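Local coordinates for maternal protein tudor (Drosophila melanogaster, PDB 3NTK), which recognises the Piwi protein Aubergine in a methylation-dependent manner, here through its last extended Tudor domain, and is required for primordial germ cell formation, at residues D41-S46 with F94-E99; A56-D61 with V80-F85. All coordinates share one frame; numbering follows the deposited sequence.

Contact 1: D41-S46 with F94-E99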
loop_
_atom_site.group_PDB
_atom_site.type_symbol
_atom_site.label_atom_id
_atom_site.label_comp_id
_atom_site.label_asym_id
_atom_site.label_seq_id
_atom_site.Cartn_x
_atom_site.Cartn_y
_atom_site.Cartn_z
ATOM N N ASP A 41 -3.036 6.032 -24.288
ATOM C CA ASP A 41 -1.943 6.380 -25.186
ATOM C C ASP A 41 -0.566 5.890 -24.769
ATOM O O ASP A 41 0.428 6.171 -25.443
ATOM C CB ASP A 41 -1.923 7.892 -25.412
ATOM C CG ASP A 41 -3.077 8.354 -26.282
ATOM O OD1 ASP A 41 -3.295 7.726 -27.341
ATOM O OD2 ASP A 41 -3.762 9.336 -25.917
ATOM N N LEU A 42 -0.503 5.143 -23.672
ATOM C CA LEU A 42 0.776 4.616 -23.212
ATOM C C LEU A 42 1.138 3.360 -23.991
ATOM O O LEU A 42 0.351 2.420 -24.066
ATOM C CB LEU A 42 0.715 4.286 -21.719
ATOM C CG LEU A 42 0.489 5.470 -20.780
ATOM C CD1 LEU A 42 0.439 4.963 -19.332
ATOM C CD2 LEU A 42 1.612 6.488 -20.962
ATOM N N PRO A 43 2.342 3.327 -24.579
ATOM C CA PRO A 43 2.785 2.164 -25.348
ATOM C C PRO A 43 3.029 0.957 -24.454
ATOM O O PRO A 43 3.117 1.083 -23.229
ATOM C CB PRO A 43 4.061 2.666 -26.022
ATOM C CG PRO A 43 4.619 3.607 -24.996
ATOM C CD PRO A 43 3.378 4.377 -24.573
ATOM N N ALA A 44 3.141 -0.214 -25.070
ATOM C CA ALA A 44 3.371 -1.444 -24.331
ATOM C C ALA A 44 4.750 -1.443 -23.689
ATOM O O ALA A 44 5.698 -0.882 -24.233
ATOM C CB ALA A 44 3.241 -2.650 -25.262
ATOM N N PHE A 45 4.847 -2.069 -22.524
ATOM C CA PHE A 45 6.112 -2.178 -21.814
ATOM C C PHE A 45 6.508 -3.634 -21.969
ATOM O O PHE A 45 5.731 -4.526 -21.628
ATOM C CB PHE A 45 5.930 -1.840 -20.335
ATOM C CG PHE A 45 7.181 -1.996 -19.523
ATOM C CD1 PHE A 45 8.275 -1.164 -19.738
ATOM C CD2 PHE A 45 7.273 -2.989 -18.554
ATOM C CE1 PHE A 45 9.450 -1.321 -18.997
ATOM C CE2 PHE A 45 8.438 -3.156 -17.810
ATOM C CZ PHE A 45 9.530 -2.318 -18.034
ATOM N N SER A 46 7.706 -3.880 -22.489
ATOM C CA SER A 46 8.158 -5.248 -22.706
ATOM C C SER A 46 9.457 -5.621 -21.991
ATOM O O SER A 46 9.875 -6.779 -22.037
ATOM C CB SER A 46 8.299 -5.513 -24.207
ATOM O OG SER A 46 9.151 -4.561 -24.821
ATOM N N PHE A 94 1.026 -4.684 -19.353
ATOM C CA PHE A 94 1.965 -3.668 -18.898
ATOM C C PHE A 94 2.130 -2.568 -19.926
ATOM O O PHE A 94 2.223 -2.831 -21.134
ATOM C CB PHE A 94 3.345 -4.274 -18.635
ATOM C CG PHE A 94 3.307 -5.560 -17.871
ATOM C CD1 PHE A 94 3.177 -6.775 -18.534
ATOM C CD2 PHE A 94 3.389 -5.560 -16.486
ATOM C CE1 PHE A 94 3.127 -7.974 -17.827
ATOM C CE2 PHE A 94 3.339 -6.755 -15.767
ATOM C CZ PHE A 94 3.209 -7.964 -16.443
ATOM N N ARG A 95 2.172 -1.332 -19.443
ATOM C CA ARG A 95 2.374 -0.198 -20.321
ATOM C C ARG A 95 3.495 0.642 -19.736
ATOM O O ARG A 95 3.793 0.557 -18.543
ATOM C CB ARG A 95 1.081 0.601 -20.459
ATOM C CG ARG A 95 -0.034 -0.262 -21.055
ATOM C CD ARG A 95 -1.289 0.508 -21.355
ATOM N NE ARG A 95 -2.315 -0.391 -21.878
ATOM C CZ ARG A 95 -3.556 -0.025 -22.171
ATOM N NH1 ARG A 95 -3.937 1.234 -21.999
ATOM N NH2 ARG A 95 -4.425 -0.929 -22.614
ATOM N N GLN A 96 4.122 1.448 -20.575
ATOM C CA GLN A 96 5.226 2.269 -20.114
ATOM C C GLN A 96 4.798 3.433 -19.227
ATOM O O GLN A 96 3.805 4.103 -19.487
ATOM C CB GLN A 96 6.024 2.770 -21.315
ATOM C CG GLN A 96 6.791 1.641 -21.984
ATOM C CD GLN A 96 7.764 2.129 -23.027
ATOM O OE1 GLN A 96 8.441 3.142 -22.834
ATOM N NE2 GLN A 96 7.858 1.401 -24.137
ATOM N N LEU A 97 5.553 3.646 -18.157
ATOM C CA LEU A 97 5.267 4.735 -17.231
ATOM C C LEU A 97 6.102 5.949 -17.627
ATOM O O LEU A 97 7.329 5.884 -17.653
ATOM C CB LEU A 97 5.619 4.314 -15.802
ATOM C CG LEU A 97 5.458 5.338 -14.671
ATOM C CD1 LEU A 97 3.981 5.680 -14.481
ATOM C CD2 LEU A 97 6.043 4.756 -13.384
ATOM N N PRO A 98 5.446 7.069 -17.961
ATOM C CA PRO A 98 6.180 8.281 -18.344
ATOM C C PRO A 98 7.165 8.635 -17.228
ATOM O O PRO A 98 6.851 8.462 -16.047
ATOM C CB PRO A 98 5.069 9.320 -18.484
ATOM C CG PRO A 98 3.906 8.491 -18.970
ATOM C CD PRO A 98 3.992 7.263 -18.094
ATOM N N GLU A 99 8.349 9.124 -17.593
ATOM C CA GLU A 99 9.354 9.470 -16.594
ATOM C C GLU A 99 8.812 10.414 -15.525
ATOM O O GLU A 99 9.129 10.270 -14.349
ATOM C CB GLU A 99 10.584 10.108 -17.252
ATOM C CG GLU A 99 11.523 9.135 -17.961
ATOM C CD GLU A 99 10.988 8.658 -19.302
ATOM O OE1 GLU A 99 9.987 9.224 -19.781
ATOM O OE2 GLU A 99 11.578 7.720 -19.879
#
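An isolated beta bridge between A44 and R95 pins the loop that leads into the Tudor core against the end of the core's last strand. The backbone bonds lie on both sides of this pair. F45 N hydrogen-bonds to F94 O at 3.1 Å and Q96 N to P43 O at 2.9 Å, both nearly straight at the hydrogen; Q96 N lies almost in line with the P43 C=O (C=O...N angle 163°), whereas F45 N comes from above the F94 carbonyl plane. Q96 adds a third link with its side chain. Extended beyond CG, it sets NE2 3.1 Å from A44 O, which lies almost in the amide plane. Its CG meets the F45 ring at CD1, and F94 CB sits beyond the other edge, at CD2, both near the ring plane. At the other end, L42 rests its two methyls against Q96 O, and CD2 also touches P98 CG at 3.6 Å, the leucine crossing the proline at about a right angle. The R95 chain runs straight from CG to NE past L42 O, and its NH1 bonds to E39 O. Beneath the loop, L42 touches V55 and F45 touches C54 of strand 53-58, R95 pairs with V55 by backbone hydrogen bonds, and F94 turns inward onto V80 of strand 78-82.

Contact 2: A56-D61 with V80-F85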
loop_
_atom_site.group_PDB
_atom_site.type_symbol
_atom_site.label_atom_id
_atom_site.label_comp_id
_atom_site.label_asym_id
_atom_site.label_seq_id
_atom_site.Cartn_x
_atom_site.Cartn_y
_atom_site.Cartn_z
ATOM N N ALA A 56 0.674 -1.178 -14.806
ATOM C CA ALA A 56 0.136 -2.516 -14.975
ATOM C C ALA A 56 -1.341 -2.575 -14.617
ATOM O O ALA A 56 -1.825 -1.818 -13.776
ATOM C CB ALA A 56 0.928 -3.503 -14.117
ATOM N N GLN A 57 -2.061 -3.486 -15.258
ATOM C CA GLN A 57 -3.482 -3.615 -14.996
ATOM C C GLN A 57 -3.762 -4.649 -13.912
ATOM O O GLN A 57 -3.232 -5.754 -13.940
ATOM C CB GLN A 57 -4.216 -4.001 -16.283
ATOM C CG GLN A 57 -5.717 -4.095 -16.119
ATOM C CD GLN A 57 -6.417 -4.417 -17.424
ATOM O OE1 GLN A 57 -6.127 -5.428 -18.065
ATOM N NE2 GLN A 57 -7.340 -3.553 -17.826
ATOM N N PHE A 58 -4.588 -4.263 -12.949
ATOM C CA PHE A 58 -4.988 -5.148 -11.860
ATOM C C PHE A 58 -6.194 -5.907 -12.412
ATOM O O PHE A 58 -7.262 -5.330 -12.589
ATOM C CB PHE A 58 -5.386 -4.307 -10.641
ATOM C CG PHE A 58 -5.790 -5.115 -9.435
ATOM C CD1 PHE A 58 -5.274 -6.388 -9.218
ATOM C CD2 PHE A 58 -6.641 -4.569 -8.483
ATOM C CE1 PHE A 58 -5.600 -7.107 -8.061
ATOM C CE2 PHE A 58 -6.975 -5.278 -7.320
ATOM C CZ PHE A 58 -6.451 -6.545 -7.112
ATOM N N PRO A 59 -6.028 -7.208 -12.700
ATOM C CA PRO A 59 -7.080 -8.078 -13.247
ATOM C C PRO A 59 -8.423 -8.033 -12.528
ATOM O O PRO A 59 -9.476 -8.133 -13.154
ATOM C CB PRO A 59 -6.449 -9.465 -13.178
ATOM C CG PRO A 59 -4.992 -9.175 -13.362
ATOM C CD PRO A 59 -4.800 -7.983 -12.457
ATOM N N GLU A 60 -8.378 -7.889 -11.210
ATOM C CA GLU A 60 -9.587 -7.858 -10.397
ATOM C C GLU A 60 -10.385 -6.569 -10.571
ATOM O O GLU A 60 -11.611 -6.558 -10.438
ATOM C CB GLU A 60 -9.204 -8.026 -8.928
ATOM C CG GLU A 60 -10.371 -8.179 -7.980
ATOM C CD GLU A 60 -9.924 -8.193 -6.533
ATOM O OE1 GLU A 60 -9.090 -9.052 -6.177
ATOM O OE2 GLU A 60 -10.403 -7.340 -5.756
ATOM N N ASP A 61 -9.680 -5.490 -10.888
ATOM C CA ASP A 61 -10.292 -4.176 -11.048
ATOM C C ASP A 61 -10.287 -3.723 -12.507
ATOM O O ASP A 61 -11.106 -2.900 -12.917
ATOM C CB ASP A 61 -9.507 -3.175 -10.190
ATOM C CG ASP A 61 -10.386 -2.114 -9.569
ATOM O OD1 ASP A 61 -11.490 -2.457 -9.091
ATOM O OD2 ASP A 61 -9.963 -0.939 -9.538
ATOM N N VAL A 80 3.330 -8.413 -9.747
ATOM C CA VAL A 80 3.688 -7.025 -9.526
ATOM C C VAL A 80 3.179 -6.520 -8.190
ATOM O O VAL A 80 2.305 -7.125 -7.571
ATOM C CB VAL A 80 3.119 -6.108 -10.634
ATOM C CG1 VAL A 80 3.579 -6.600 -11.999
ATOM C CG2 VAL A 80 1.594 -6.076 -10.558
ATOM N N HIS A 81 3.751 -5.409 -7.755
ATOM C CA HIS A 81 3.353 -4.765 -6.519
ATOM C C HIS A 81 2.875 -3.374 -6.900
ATOM O O HIS A 81 3.630 -2.592 -7.485
ATOM C CB HIS A 81 4.537 -4.650 -5.561
ATOM C CG HIS A 81 4.190 -4.004 -4.258
ATOM N ND1 HIS A 81 4.457 -2.681 -3.986
ATOM C CD2 HIS A 81 3.555 -4.493 -3.165
ATOM C CE1 HIS A 81 4.005 -2.381 -2.781
ATOM N NE2 HIS A 81 3.452 -3.464 -2.262
ATOM N N PHE A 82 1.616 -3.070 -6.598
ATOM C CA PHE A 82 1.064 -1.758 -6.911
ATOM C C PHE A 82 1.512 -0.811 -5.806
ATOM O O PHE A 82 0.937 -0.766 -4.717
ATOM C CB PHE A 82 -0.455 -1.862 -7.018
ATOM C CG PHE A 82 -0.903 -2.719 -8.170
ATOM C CD1 PHE A 82 -0.685 -2.306 -9.482
ATOM C CD2 PHE A 82 -1.513 -3.949 -7.950
ATOM C CE1 PHE A 82 -1.069 -3.111 -10.562
ATOM C CE2 PHE A 82 -1.899 -4.759 -9.020
ATOM C CZ PHE A 82 -1.676 -4.336 -10.328
ATOM N N ILE A 83 2.561 -0.055 -6.103
ATOM C CA ILE A 83 3.167 0.836 -5.124
ATOM C C ILE A 83 2.277 1.864 -4.440
ATOM O O ILE A 83 2.571 2.290 -3.322
ATOM C CB ILE A 83 4.376 1.571 -5.728
ATOM C CG1 ILE A 83 3.927 2.494 -6.863
ATOM C CG2 ILE A 83 5.397 0.548 -6.229
ATOM C CD1 ILE A 83 5.041 3.409 -7.357
ATOM N N ASP A 84 1.195 2.272 -5.085
ATOM C CA ASP A 84 0.339 3.268 -4.460
ATOM C C ASP A 84 -0.810 2.654 -3.669
ATOM O O ASP A 84 -1.530 3.364 -2.973
ATOM C CB ASP A 84 -0.197 4.239 -5.513
ATOM C CG ASP A 84 0.921 4.955 -6.257
ATOM O OD1 ASP A 84 1.896 5.371 -5.589
ATOM O OD2 ASP A 84 0.830 5.099 -7.498
ATOM N N PHE A 85 -0.959 1.336 -3.752
ATOM C CA PHE A 85 -2.046 0.664 -3.043
ATOM C C PHE A 85 -1.629 -0.519 -2.178
ATOM O O PHE A 85 -2.463 -1.149 -1.523
ATOM C CB PHE A 85 -3.130 0.256 -4.043
ATOM C CG PHE A 85 -3.774 1.428 -4.726
ATOM C CD1 PHE A 85 -3.157 2.047 -5.809
ATOM C CD2 PHE A 85 -4.961 1.964 -4.236
ATOM C CE1 PHE A 85 -3.708 3.185 -6.392
ATOM C CE2 PHE A 85 -5.519 3.100 -4.808
ATOM C CZ PHE A 85 -4.891 3.714 -5.890
#
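F82 lays the tip of its ring against F58, CZ standing 3.7 Å from F58 CB and CE2 3.8 Å from F58 CD1. The rings meet obliquely, centroids 5.4 Å apart and planes at 58°. With CG anti to its own carbonyl carbon (chi1 -65°), F82 projects across to strand 56-58, where A56 O meets the rim of the ring 3.5 Å from CE1. The methyl of A56 approaches the same CE1 at 4.1 Å, and V80 CG2 lies over one face, toward the rim. Strands 56-58 and 80-82 cross at 79° with no hydrogen bond between them; the link is made by the F82 ring against side chains and backbone of 56-58 in the SH3-like Tudor barrel. F58, F82 and F85, with Y65 of strand 63-72 and N87 of strand 87-95, match in position the aromatic cage and asparagine with which related extended Tudor domains hold methylated arginine, consistent with the binding of Aubergine. Y65 meets F82 edge-to-face and also touches F58. Replacing F82 by an alanine is likely to open a gap beside F58 and A56 and leave the Y65 ring without its edge-to-face mate. F85 N bonds to F82 O at 3.0 Å, closing the turn that carries F82 and F85, and on the other segment D61 N bonds likewise to F58 O.

How the contacts relate
From the N terminus the chain passes through helix 25-38 and enters the loop holding 41-46, the first half of contact 1. It then runs along strand 53-58, whose end supplies 56-61, turns through strand 63-72 and returns on strand 78-82, where 80-85 closes the inner loop of contact 2. Only at the end of strand 87-95, with 94-99, is the outer loop closed, so contact 2 is nested within contact 1. Their centres are 14 Å apart, one at the surface and the other buried, and the F94 ring joins them: CE2 packs on V80 CG1 at 3.8 Å and CD2 on A56 CB. Contact 1 thus ties the loop after the helix to the same sheet whose strands 53-58 and 78-82 contact 2 joins.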